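Local coordinates for PHD finger protein 14 (Danio rerio, PDB 7D86), which reads histone H3 through its PHD and pre-PHD zinc fingers, preferring the unmodified tail, and represses PDGFRA expression, at residues H8-C13 and D24-C29; D30-T35 and D65-G70; G83-T88 and W93-C98; C161-G166 and K199-L204. All coordinates share one frame; numbering follows the deposited sequence.

In the fold
The four contacts follow one another along the chain and are spread over the three zinc-finger modules of the histone-binding PZP unit. Interactions 1 and 2, with centres about 14 Å apart, lie in the first PHD finger and share a zinc ion. Interaction 3 is the hairpin 85-87/93-95 of the C2HC pre-PHD finger; its centre is about 12 Å from that of interaction 2, to which Lys86 and Asp65 join it by a salt bridge. In interaction 4, helix 159-164 of the second PHD finger meets the C-terminal helix 191-204. Gln163 NE2 bonding to Cys13 O and helix 191-204 packing on Ile11 link it to interaction 1, so the modules form one compact body.

Interaction 1. Residues H8-C13 and D24-C29; sequences HILICC and DEIIQC. With ZN (zinc ion), chain E; ZN (zinc ion), chain F.
Leu10 and Cys12 flank strand residue Ile26 where the irregular chain of residues 8-13 passes strand 26-28, the closest alpha carbons being those of Cys12 and Ile26, 6.4 Å apart. The contact belongs to the first PHD finger, whose cross-braced topology interleaves the ligands of two zinc sites: Cys12 binds one ion with Cys15, His37 and Cys40, and Cys29 binds the other with Cys32, Cys64 and Cys67. Strand 26-28 pairs with strand 35-37; residues 8-13 meet it by van der Waals packing, through the side chain of Ile26.

Buried Ile26 makes the contact with both branches. Its CG2, anti to the backbone N, lies 3.6 Å from CB of Leu10, and the two side chains cross at a slant. The other branch, with CG1 anti to the carbonyl carbon (chi1 -72°), extends to CD1, which reaches the backbone between Leu10 and Cys12. Ile11 turns its own side chain from the strand and packs on helix 191-204. Cys12 presents CB to the same methyl of Ile26, while its SG coordinates zinc at 2.3 Å. The isoleucine therefore packs directly beside a metal ligand, with CD1 of Ile26 3.4 Å from Leu10 O and 3.6 Å from Cys12 N.

Interaction 2. Residues D30-T35 and D65-G70; sequences DNCGVT and DACKNG. With ZN (zinc ion), chain F.
Cys32 and Cys67 meet at a shared zinc ion, the Cys4 site of the first PHD finger, where the loop between strands 26-28 and 35-37 faces the short helix near the finger's C-terminal end. Metal coordination dominates. SG of Cys32 binds the ion at 2.3 Å and SG of Cys67 at 2.4 Å, with Cys29 and Cys64 completing the site. With SG of Cys67 anti to its carbonyl carbon (chi1 -65°), the thiolate leaves the helix toward the loop; SG of Cys32 instead lies between its backbone N and carbonyl carbon.

Hydrogen bonds to sulfur form a second layer. Across the contact, the Asn31 amide gives Cys67 SG a weak bond from ND2, 3.3 Å long and bent to 148°. On the loop side, the backbone N of Val34 donates to Cys32 SG over 3.6 Å in a straighter bond of 160°. Such N-H groups probably temper the negative charge on the two sulfurs.

Beyond these bonds, the packing is van der Waals contact with the sulfur: CB of Cys32 and CB of Asn31 both border Cys67 SG. In the backbone, Gly33 takes the loop through a positive phi, and Gly70 closes the helix in a Schellman motif. There, Val71 N bonds to Ala66 O, and Gly70 N reaches Cys67 O at 3.0 Å.

Interaction 3. Residues G83-T88 and W93-C98; sequences GIFKET and WVHVVC. With ZN (zinc ion), chain C.
The carbonyl oxygen of Ile84 is gripped by two donors: Val96 N bonds to it over 3.1 Å, and a water donates to the same Ile84 O at 2.9 Å and accepts from Val97 N. The Val96 donor is tilted from the carbonyl plane. Further along, Lys86 and Val94 form an antiparallel hydrogen-bonded pair, with Lys86 N to Val94 O at 2.9 Å and a nearly straight return bond from Val94 N to Lys86 O. Together these bonds build the beta hairpin 85-87/93-95 of the C2HC pre-PHD finger and carry it into helix 96-101, for which His95 stands at the N-cap position.

On one face of the hairpin, Glu87 lies over the six-membered ring of Trp93 in a CH-pi contact, its CB 3.9 Å from the ring centroid. With CG of Glu87 anti to the backbone N (chi1 -163°), the extended chain carries the carboxylate over the indole too, stacked with planes 11° apart. On the other face, CG of Lys86 touches Val96 CG2 at 3.6 Å; the amine goes on to Asp65 and Tyr41.

The imidazole of His95 sets CD2 over one face of the Phe85 ring, toward its rim, the two planes inclined by 32°. It is fixed at both nitrogens: NE2 bonds to Asp82 O, and His95 ND1 coordinates zinc at 2.0 Å, joined there by Cys98, Cys75 and Cys78.

Interaction 4. Residues C161-G166 and K199-L204; sequences CAQREG and KNYLAL. With ZN (zinc ion), chain D.
Tyr201 lays its ring flat over the backbone of Arg164, the CA of Arg164 standing 3.6 Å from the ring centroid, only 3° off the normal. This CH-pi contact is the tight part of a helix-to-helix junction in which the zinc-bearing helix 159-164 of the second PHD finger meets the C-terminal helix 191-204. The first methylenes of Arg164 widen the seat: CG lies 3.4 Å from Tyr201 CE2, and CB spreads beneath the CE2 and CZ side. CG of Tyr201 is anti to its backbone N (chi1 -174°), which projects the ring from helix 191-204 onto helix 159-164.

Gln163 makes the looser side. Its OE1 comes to the edge of the ring, near the ring plane, at 3.8 Å from Tyr201 CE1, with amide and ring planes 55° apart. NE2 of Gln163 is held by Cys13 O of the first PHD finger. Beyond the packed methylenes, the partly exposed Arg164 side chain bends at chi3 and carries its guanidinium away from the tyrosine to Leu133 O and Glu135, with Cys161 O over one guanidinium face.

Cys161, one turn before Arg164, binds zinc with Cys131, Cys134 and His158. Gly166 ends helix 159-164 in a Schellman motif ahead of strand 168-170, whose Leu168 packs on Gln163, while Leu204 of helix 191-204 packs against Ile11 ahead of strand 26-28.

Interaction 1. Residues H8-C13 and D24-C29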
loop_
_atom_site.group_PDB
_atom_site.type_symbol
_atom_site.label_atom_id
_atom_site.label_comp_id
_atom_site.label_asym_id
_atom_site.label_seq_id
_atom_site.Cartn_x
_atom_site.Cartn_y
_atom_site.Cartn_z
ATOM N N HIS A 8 4.903 -18.541 -15.042
ATOM C CA HIS A 8 5.293 -18.242 -13.668
ATOM C C HIS A 8 4.680 -16.929 -13.198
ATOM O O HIS A 8 4.838 -15.890 -13.841
ATOM C CB HIS A 8 6.814 -18.205 -13.541
ATOM C CG HIS A 8 7.433 -19.557 -13.385
ATOM N ND1 HIS A 8 7.671 -20.128 -12.153
ATOM C CD2 HIS A 8 7.845 -20.461 -14.304
ATOM C CE1 HIS A 8 8.209 -21.322 -12.320
ATOM N NE2 HIS A 8 8.326 -21.550 -13.616
ATOM N N ILE A 9 3.998 -16.985 -12.058
ATOM C CA ILE A 9 3.095 -15.930 -11.612
ATOM C C ILE A 9 3.707 -15.273 -10.379
ATOM O O ILE A 9 3.658 -15.827 -9.274
ATOM C CB ILE A 9 1.695 -16.477 -11.319
ATOM C CG1 ILE A 9 1.086 -17.087 -12.584
ATOM C CG2 ILE A 9 0.793 -15.386 -10.783
ATOM C CD1 ILE A 9 1.004 -16.117 -13.744
ATOM N N LEU A 10 4.285 -14.087 -10.563
ATOM C CA LEU A 10 4.650 -13.219 -9.454
ATOM C C LEU A 10 3.474 -12.301 -9.117
ATOM O O LEU A 10 2.549 -12.123 -9.911
ATOM C CB LEU A 10 5.892 -12.389 -9.791
ATOM C CG LEU A 10 7.231 -13.120 -10.009
ATOM C CD1 LEU A 10 8.326 -12.136 -10.394
ATOM C CD2 LEU A 10 7.639 -13.899 -8.773
ATOM N N ILE A 11 3.512 -11.723 -7.920
ATOM C CA ILE A 11 2.445 -10.853 -7.436
ATOM C C ILE A 11 3.022 -9.483 -7.122
ATOM O O ILE A 11 4.058 -9.379 -6.460
ATOM C CB ILE A 11 1.753 -11.439 -6.194
ATOM C CG1 ILE A 11 1.213 -12.831 -6.513
ATOM C CG2 ILE A 11 0.635 -10.492 -5.696
ATOM C CD1 ILE A 11 0.591 -13.536 -5.340
ATOM N N CYS A 12 2.329 -8.437 -7.570
ATOM C CA CYS A 12 2.668 -7.065 -7.211
ATOM C C CYS A 12 2.240 -6.795 -5.775
ATOM O O CYS A 12 1.068 -6.968 -5.431
ATOM C CB CYS A 12 1.983 -6.081 -8.155
ATOM S SG CYS A 12 2.265 -4.371 -7.659
ATOM N N CYS A 13 3.179 -6.359 -4.938
ATOM C CA CYS A 13 2.878 -6.117 -3.533
ATOM C C CYS A 13 2.131 -4.804 -3.307
ATOM O O CYS A 13 1.788 -4.489 -2.164
ATOM C CB CYS A 13 4.166 -6.123 -2.716
ATOM S SG CYS A 13 5.140 -4.639 -2.960
ATOM N N ASP A 24 3.797 -3.403 -18.731
ATOM C CA ASP A 24 3.968 -3.320 -17.283
ATOM C C ASP A 24 4.338 -4.704 -16.758
ATOM O O ASP A 24 3.467 -5.552 -16.542
ATOM C CB ASP A 24 2.703 -2.791 -16.617
ATOM C CG ASP A 24 2.941 -2.349 -15.189
ATOM O OD1 ASP A 24 4.084 -2.489 -14.708
ATOM O OD2 ASP A 24 1.986 -1.859 -14.552
ATOM N N GLU A 25 5.632 -4.924 -16.549
ATOM C CA GLU A 25 6.114 -6.183 -16.006
ATOM C C GLU A 25 6.234 -6.094 -14.490
ATOM O O GLU A 25 6.396 -5.013 -13.922
ATOM C CB GLU A 25 7.467 -6.558 -16.617
ATOM C CG GLU A 25 7.401 -6.894 -18.097
ATOM C CD GLU A 25 8.648 -7.597 -18.596
ATOM O OE1 GLU A 25 9.755 -7.241 -18.142
ATOM O OE2 GLU A 25 8.519 -8.512 -19.439
ATOM N N ILE A 26 6.143 -7.248 -13.840
ATOM C CA ILE A 26 6.365 -7.351 -12.403
ATOM C C ILE A 26 7.853 -7.601 -12.182
ATOM O O ILE A 26 8.369 -8.668 -12.520
ATOM C CB ILE A 26 5.512 -8.460 -11.778
ATOM C CG1 ILE A 26 4.038 -8.038 -11.744
ATOM C CG2 ILE A 26 6.014 -8.805 -10.381
ATOM C CD1 ILE A 26 3.137 -9.001 -10.992
ATOM N N ILE A 27 8.544 -6.616 -11.622
ATOM C CA ILE A 27 9.969 -6.714 -11.363
ATOM C C ILE A 27 10.168 -7.073 -9.900
ATOM O O ILE A 27 9.275 -6.922 -9.063
ATOM C CB ILE A 27 10.717 -5.412 -11.719
ATOM C CG1 ILE A 27 10.150 -4.245 -10.908
ATOM C CG2 ILE A 27 10.618 -5.136 -13.215
ATOM C CD1 ILE A 27 10.855 -2.928 -11.150
ATOM N N GLN A 28 11.362 -7.566 -9.582
ATOM C CA GLN A 28 11.660 -8.071 -8.253
ATOM C C GLN A 28 12.972 -7.481 -7.768
ATOM O O GLN A 28 13.955 -7.437 -8.519
ATOM C CB GLN A 28 11.729 -9.602 -8.247
ATOM C CG GLN A 28 12.057 -10.207 -6.896
ATOM C CD GLN A 28 11.887 -11.714 -6.896
ATOM O OE1 GLN A 28 12.290 -12.394 -7.842
ATOM N NE2 GLN A 28 11.273 -12.241 -5.842
ATOM N N CYS A 29 12.988 -7.028 -6.521
ATOM C CA CYS A 29 14.218 -6.490 -5.965
ATOM C C CYS A 29 15.218 -7.620 -5.762
ATOM O O CYS A 29 14.912 -8.623 -5.114
ATOM C CB CYS A 29 13.950 -5.779 -4.645
ATOM S SG CYS A 29 15.453 -5.117 -3.911
HETATM ZN ZN ZN E . 0.674 -3.517 -9.139
HETATM ZN ZN ZN F . 14.634 -4.262 -1.850
#

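Interaction 2. Residues D30-T35 and D65-G70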
loop_
_atom_site.group_PDB
_atom_site.type_symbol
_atom_site.label_atom_id
_atom_site.label_comp_id
_atom_site.label_asym_id
_atom_site.label_seq_id
_atom_site.Cartn_x
_atom_site.Cartn_y
_atom_site.Cartn_z
ATOM N N ASP A 30 16.418 -7.456 -6.314
ATOM C CA ASP A 30 17.411 -8.512 -6.192
ATOM C C ASP A 30 17.994 -8.612 -4.789
ATOM O O ASP A 30 18.609 -9.634 -4.465
ATOM C CB ASP A 30 18.503 -8.301 -7.234
ATOM C CG ASP A 30 18.096 -8.817 -8.598
ATOM O OD1 ASP A 30 17.944 -10.048 -8.742
ATOM O OD2 ASP A 30 17.891 -7.996 -9.514
ATOM N N ASN A 31 17.778 -7.607 -3.942
ATOM C CA ASN A 31 18.284 -7.640 -2.577
ATOM C C ASN A 31 17.277 -8.244 -1.603
ATOM O O ASN A 31 17.599 -9.200 -0.891
ATOM C CB ASN A 31 18.675 -6.229 -2.131
ATOM C CG ASN A 31 19.515 -6.232 -0.871
ATOM O OD1 ASN A 31 20.666 -6.652 -0.890
ATOM N ND2 ASN A 31 18.944 -5.757 0.231
ATOM N N CYS A 32 16.057 -7.705 -1.556
ATOM C CA CYS A 32 15.063 -8.143 -0.583
ATOM C C CYS A 32 13.975 -9.032 -1.177
ATOM O O CYS A 32 13.187 -9.607 -0.419
ATOM C CB CYS A 32 14.412 -6.928 0.096
ATOM S SG CYS A 32 13.346 -5.925 -0.975
ATOM N N GLY A 33 13.896 -9.150 -2.500
ATOM C CA GLY A 33 12.914 -10.014 -3.124
ATOM C C GLY A 33 11.529 -9.422 -3.302
ATOM O O GLY A 33 10.636 -10.125 -3.791
ATOM N N VAL A 34 11.311 -8.161 -2.928
ATOM C CA VAL A 34 9.983 -7.578 -3.084
ATOM C C VAL A 34 9.633 -7.514 -4.565
ATOM O O VAL A 34 10.508 -7.347 -5.426
ATOM C CB VAL A 34 9.917 -6.194 -2.417
ATOM C CG1 VAL A 34 10.658 -5.144 -3.247
ATOM C CG2 VAL A 34 8.464 -5.780 -2.178
ATOM N N THR A 35 8.349 -7.669 -4.873
ATOM C CA THR A 35 7.868 -7.731 -6.247
ATOM C C THR A 35 6.807 -6.663 -6.462
ATOM O O THR A 35 5.947 -6.454 -5.603
ATOM C CB THR A 35 7.287 -9.111 -6.568
ATOM O OG1 THR A 35 6.336 -9.472 -5.561
ATOM C CG2 THR A 35 8.391 -10.162 -6.615
ATOM N N ASP A 65 13.970 1.161 -3.804
ATOM C CA ASP A 65 14.525 2.401 -3.276
ATOM C C ASP A 65 15.083 2.220 -1.873
ATOM O O ASP A 65 16.113 2.810 -1.538
ATOM C CB ASP A 65 13.462 3.499 -3.286
ATOM C CG ASP A 65 13.135 3.980 -4.686
ATOM O OD1 ASP A 65 13.700 3.434 -5.657
ATOM O OD2 ASP A 65 12.318 4.913 -4.811
ATOM N N ALA A 66 14.427 1.411 -1.039
ATOM C CA ALA A 66 14.939 1.200 0.310
ATOM C C ALA A 66 16.294 0.503 0.277
ATOM O O ALA A 66 17.229 0.909 0.980
ATOM C CB ALA A 66 13.934 0.392 1.131
ATOM N N CYS A 67 16.429 -0.533 -0.551
ATOM C CA CYS A 67 17.707 -1.234 -0.621
ATOM C C CYS A 67 18.784 -0.374 -1.278
ATOM O O CYS A 67 19.962 -0.505 -0.937
ATOM C CB CYS A 67 17.529 -2.560 -1.353
ATOM S SG CYS A 67 16.468 -3.714 -0.450
ATOM N N LYS A 68 18.405 0.516 -2.200
ATOM C CA LYS A 68 19.361 1.473 -2.752
ATOM C C LYS A 68 19.962 2.379 -1.685
ATOM O O LYS A 68 21.064 2.904 -1.881
ATOM C CB LYS A 68 18.695 2.344 -3.814
ATOM C CG LYS A 68 18.695 1.792 -5.224
ATOM C CD LYS A 68 18.274 2.904 -6.183
ATOM C CE LYS A 68 18.103 2.412 -7.605
ATOM N NZ LYS A 68 17.948 3.567 -8.534
ATOM N N ASN A 69 19.257 2.595 -0.577
ATOM C CA ASN A 69 19.773 3.361 0.549
ATOM C C ASN A 69 20.234 2.476 1.698
ATOM O O ASN A 69 20.541 2.996 2.773
ATOM C CB ASN A 69 18.715 4.346 1.059
ATOM C CG ASN A 69 18.446 5.479 0.085
ATOM O OD1 ASN A 69 18.254 5.256 -1.110
ATOM N ND2 ASN A 69 18.435 6.705 0.596
ATOM N N GLY A 70 20.267 1.163 1.504
ATOM C CA GLY A 70 20.700 0.243 2.546
ATOM C C GLY A 70 19.898 0.284 3.827
ATOM O O GLY A 70 20.462 0.115 4.914
HETATM ZN ZN ZN F . 14.634 -4.262 -1.850
#

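Interaction 3. Residues G83-T88 and W93-C98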
loop_
_atom_site.group_PDB
_atom_site.type_symbol
_atom_site.label_atom_id
_atom_site.label_comp_id
_atom_site.label_asym_id
_atom_site.label_seq_id
_atom_site.Cartn_x
_atom_site.Cartn_y
_atom_site.Cartn_z
ATOM N N GLY A 83 6.272 -5.152 2.333
ATOM C CA GLY A 83 5.873 -4.325 1.216
ATOM C C GLY A 83 7.005 -3.445 0.711
ATOM O O GLY A 83 8.169 -3.592 1.087
ATOM N N ILE A 84 6.646 -2.515 -0.164
ATOM C CA ILE A 84 7.643 -1.712 -0.852
ATOM C C ILE A 84 7.446 -0.247 -0.475
ATOM O O ILE A 84 6.323 0.215 -0.237
ATOM C CB ILE A 84 7.588 -1.954 -2.381
ATOM C CG1 ILE A 84 8.953 -1.663 -3.011
ATOM C CG2 ILE A 84 6.501 -1.130 -3.054
ATOM C CD1 ILE A 84 9.069 -2.126 -4.436
ATOM N N PHE A 85 8.563 0.475 -0.383
ATOM C CA PHE A 85 8.624 1.806 0.203
ATOM C C PHE A 85 9.156 2.831 -0.788
ATOM O O PHE A 85 9.903 2.507 -1.713
ATOM C CB PHE A 85 9.532 1.836 1.440
ATOM C CG PHE A 85 9.026 1.037 2.596
ATOM C CD1 PHE A 85 9.213 -0.336 2.639
ATOM C CD2 PHE A 85 8.393 1.663 3.658
ATOM C CE1 PHE A 85 8.757 -1.078 3.711
ATOM C CE2 PHE A 85 7.938 0.929 4.740
ATOM C CZ PHE A 85 8.118 -0.449 4.764
ATOM N N LYS A 86 8.760 4.088 -0.558
ATOM C CA LYS A 86 9.349 5.256 -1.201
ATOM C C LYS A 86 9.755 6.258 -0.131
ATOM O O LYS A 86 9.138 6.333 0.936
ATOM C CB LYS A 86 8.366 5.944 -2.182
ATOM C CG LYS A 86 8.113 5.216 -3.498
ATOM C CD LYS A 86 9.210 5.494 -4.514
ATOM C CE LYS A 86 8.808 5.041 -5.913
ATOM N NZ LYS A 86 9.925 5.170 -6.889
ATOM N N GLU A 87 10.769 7.063 -0.440
ATOM C CA GLU A 87 11.265 8.055 0.501
ATOM C C GLU A 87 10.385 9.301 0.479
ATOM O O GLU A 87 9.887 9.704 -0.576
ATOM C CB GLU A 87 12.716 8.422 0.160
ATOM C CG GLU A 87 13.468 9.114 1.280
ATOM C CD GLU A 87 14.972 9.183 1.018
ATOM O OE1 GLU A 87 15.389 9.065 -0.157
ATOM O OE2 GLU A 87 15.736 9.343 1.992
ATOM N N THR A 88 10.188 9.909 1.650
ATOM C CA THR A 88 9.458 11.170 1.737
ATOM C C THR A 88 10.403 12.350 1.552
ATOM O O THR A 88 11.625 12.200 1.481
ATOM C CB THR A 88 8.730 11.321 3.073
ATOM O OG1 THR A 88 9.674 11.624 4.111
ATOM C CG2 THR A 88 7.972 10.051 3.420
ATOM N N TRP A 93 10.276 7.290 5.259
ATOM C CA TRP A 93 9.809 6.271 4.335
ATOM C C TRP A 93 8.331 5.990 4.563
ATOM O O TRP A 93 7.842 6.019 5.697
ATOM C CB TRP A 93 10.628 4.982 4.493
ATOM C CG TRP A 93 12.072 5.205 4.152
ATOM C CD1 TRP A 93 13.066 5.636 4.992
ATOM C CD2 TRP A 93 12.678 5.019 2.873
ATOM N NE1 TRP A 93 14.257 5.727 4.305
ATOM C CE2 TRP A 93 14.046 5.351 3.003
ATOM C CE3 TRP A 93 12.201 4.593 1.631
ATOM C CZ2 TRP A 93 14.936 5.269 1.934
ATOM C CZ3 TRP A 93 13.076 4.518 0.574
ATOM C CH2 TRP A 93 14.432 4.852 0.728
ATOM N N VAL A 94 7.623 5.739 3.465
ATOM C CA VAL A 94 6.229 5.309 3.509
ATOM C C VAL A 94 6.014 4.211 2.473
ATOM O O VAL A 94 6.677 4.176 1.434
ATOM C CB VAL A 94 5.252 6.488 3.263
ATOM C CG1 VAL A 94 5.315 7.487 4.411
ATOM C CG2 VAL A 94 5.557 7.172 1.942
ATOM N N HIS A 95 5.061 3.317 2.751
ATOM C CA HIS A 95 4.625 2.372 1.727
ATOM C C HIS A 95 4.056 3.113 0.525
ATOM O O HIS A 95 3.356 4.125 0.663
ATOM C CB HIS A 95 3.550 1.416 2.264
ATOM C CG HIS A 95 4.044 0.450 3.282
ATOM N ND1 HIS A 95 3.703 0.538 4.613
ATOM C CD2 HIS A 95 4.863 -0.625 3.173
ATOM C CE1 HIS A 95 4.293 -0.434 5.281
ATOM N NE2 HIS A 95 5.000 -1.158 4.430
ATOM N N VAL A 96 4.341 2.594 -0.669
ATOM C CA VAL A 96 3.612 3.048 -1.849
ATOM C C VAL A 96 2.110 2.898 -1.625
ATOM O O VAL A 96 1.325 3.801 -1.938
ATOM C CB VAL A 96 4.077 2.279 -3.099
ATOM C CG1 VAL A 96 3.112 2.509 -4.249
ATOM C CG2 VAL A 96 5.503 2.683 -3.484
ATOM N N VAL A 97 1.686 1.770 -1.057
ATOM C CA VAL A 97 0.248 1.549 -0.898
ATOM C C VAL A 97 -0.341 2.534 0.110
ATOM O O VAL A 97 -1.444 3.056 -0.087
ATOM C CB VAL A 97 -0.036 0.078 -0.523
ATOM C CG1 VAL A 97 0.347 -0.223 0.916
ATOM C CG2 VAL A 97 -1.490 -0.257 -0.777
ATOM N N CYS A 98 0.395 2.851 1.177
ATOM C CA CYS A 98 -0.129 3.829 2.131
ATOM C C CYS A 98 -0.260 5.200 1.480
ATOM O O CYS A 98 -1.212 5.948 1.760
ATOM C CB CYS A 98 0.761 3.893 3.376
ATOM S SG CYS A 98 0.604 2.436 4.457
HETATM ZN ZN ZN C . 2.619 1.945 5.543
HETATM O O HOH W 1 3.523 -0.557 -0.620
#

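Interaction 4. Residues C161-G166 and K199-L204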
loop_
_atom_site.group_PDB
_atom_site.type_symbol
_atom_site.label_atom_id
_atom_site.label_comp_id
_atom_site.label_asym_id
_atom_site.label_seq_id
_atom_site.Cartn_x
_atom_site.Cartn_y
_atom_site.Cartn_z
ATOM N N CYS A 161 -2.958 -2.999 6.877
ATOM C CA CYS A 161 -3.817 -3.956 7.559
ATOM C C CYS A 161 -5.038 -4.282 6.708
ATOM O O CYS A 161 -5.429 -5.449 6.587
ATOM C CB CYS A 161 -4.225 -3.412 8.932
ATOM S SG CYS A 161 -2.858 -3.319 10.153
ATOM N N ALA A 162 -5.634 -3.259 6.088
ATOM C CA ALA A 162 -6.722 -3.503 5.149
ATOM C C ALA A 162 -6.230 -4.280 3.937
ATOM O O ALA A 162 -6.937 -5.154 3.420
ATOM C CB ALA A 162 -7.356 -2.171 4.723
ATOM N N GLN A 163 -5.013 -3.984 3.469
ATOM C CA GLN A 163 -4.489 -4.707 2.315
ATOM C C GLN A 163 -4.409 -6.197 2.612
ATOM O O GLN A 163 -4.757 -7.033 1.768
ATOM C CB GLN A 163 -3.107 -4.164 1.925
ATOM C CG GLN A 163 -2.559 -4.754 0.629
ATOM C CD GLN A 163 -1.112 -4.371 0.357
ATOM O OE1 GLN A 163 -0.294 -4.284 1.273
ATOM N NE2 GLN A 163 -0.793 -4.143 -0.912
ATOM N N ARG A 164 -3.962 -6.539 3.821
ATOM C CA ARG A 164 -3.808 -7.935 4.216
ATOM C C ARG A 164 -5.147 -8.655 4.215
ATOM O O ARG A 164 -5.223 -9.844 3.884
ATOM C CB ARG A 164 -3.155 -8.002 5.598
ATOM C CG ARG A 164 -2.990 -9.384 6.176
ATOM C CD ARG A 164 -2.574 -9.325 7.643
ATOM N NE ARG A 164 -3.718 -9.013 8.497
ATOM C CZ ARG A 164 -3.822 -7.923 9.252
ATOM N NH1 ARG A 164 -2.836 -7.039 9.286
ATOM N NH2 ARG A 164 -4.910 -7.728 9.986
ATOM N N GLU A 165 -6.207 -7.955 4.585
ATOM C CA GLU A 165 -7.538 -8.551 4.630
ATOM C C GLU A 165 -8.264 -8.494 3.288
ATOM O O GLU A 165 -9.441 -8.889 3.218
ATOM C CB GLU A 165 -8.372 -7.858 5.712
ATOM C CG GLU A 165 -7.894 -8.133 7.132
ATOM C CD GLU A 165 -8.071 -9.590 7.535
ATOM O OE1 GLU A 165 -8.934 -10.278 6.947
ATOM O OE2 GLU A 165 -7.343 -10.056 8.435
ATOM N N GLY A 166 -7.600 -8.023 2.233
ATOM C CA GLY A 166 -8.195 -8.004 0.909
ATOM C C GLY A 166 -9.196 -6.884 0.702
ATOM O O GLY A 166 -10.125 -7.026 -0.099
ATOM N N LYS A 199 -5.716 -14.093 -0.811
ATOM C CA LYS A 199 -4.885 -15.195 -1.285
ATOM C C LYS A 199 -3.565 -14.682 -1.855
ATOM O O LYS A 199 -2.493 -15.216 -1.548
ATOM C CB LYS A 199 -5.652 -16.014 -2.327
ATOM C CG LYS A 199 -4.837 -17.142 -2.940
ATOM C CD LYS A 199 -5.647 -17.945 -3.944
ATOM C CE LYS A 199 -4.809 -19.042 -4.584
ATOM N NZ LYS A 199 -4.364 -20.070 -3.602
ATOM N N ASN A 200 -3.619 -13.633 -2.677
ATOM C CA ASN A 200 -2.391 -13.117 -3.274
ATOM C C ASN A 200 -1.505 -12.435 -2.242
ATOM O O ASN A 200 -0.275 -12.516 -2.336
ATOM C CB ASN A 200 -2.717 -12.154 -4.418
ATOM C CG ASN A 200 -3.106 -12.877 -5.685
ATOM O OD1 ASN A 200 -3.223 -14.100 -5.698
ATOM N ND2 ASN A 200 -3.313 -12.129 -6.759
ATOM N N TYR A 201 -2.098 -11.769 -1.251
ATOM C CA TYR A 201 -1.295 -11.221 -0.164
ATOM C C TYR A 201 -0.517 -12.323 0.546
ATOM O O TYR A 201 0.682 -12.184 0.808
ATOM C CB TYR A 201 -2.182 -10.464 0.824
ATOM C CG TYR A 201 -1.386 -9.753 1.896
ATOM C CD1 TYR A 201 -0.943 -8.453 1.706
ATOM C CD2 TYR A 201 -1.071 -10.385 3.093
ATOM C CE1 TYR A 201 -0.214 -7.795 2.680
ATOM C CE2 TYR A 201 -0.338 -9.741 4.070
ATOM C CZ TYR A 201 0.087 -8.446 3.861
ATOM O OH TYR A 201 0.811 -7.806 4.836
ATOM N N LEU A 202 -1.186 -13.433 0.866
ATOM C CA LEU A 202 -0.506 -14.534 1.542
ATOM C C LEU A 202 0.623 -15.101 0.691
ATOM O O LEU A 202 1.682 -15.465 1.213
ATOM C CB LEU A 202 -1.506 -15.631 1.895
ATOM C CG LEU A 202 -2.467 -15.231 3.015
ATOM C CD1 LEU A 202 -3.630 -16.210 3.109
ATOM C CD2 LEU A 202 -1.718 -15.147 4.343
ATOM N N ALA A 203 0.422 -15.172 -0.625
ATOM C CA ALA A 203 1.447 -15.732 -1.493
ATOM C C ALA A 203 2.680 -14.840 -1.602
ATOM O O ALA A 203 3.740 -15.327 -2.016
ATOM C CB ALA A 203 0.860 -16.004 -2.878
ATOM N N LEU A 204 2.577 -13.562 -1.212
ATOM C CA LEU A 204 3.717 -12.650 -1.320
ATOM C C LEU A 204 4.888 -13.099 -0.458
ATOM O O LEU A 204 6.045 -12.992 -0.875
ATOM C CB LEU A 204 3.315 -11.231 -0.923
ATOM C CG LEU A 204 2.664 -10.334 -1.968
ATOM C CD1 LEU A 204 2.342 -8.992 -1.339
ATOM C CD2 LEU A 204 3.577 -10.170 -3.175
HETATM ZN ZN ZN D . -3.375 -1.871 11.881
#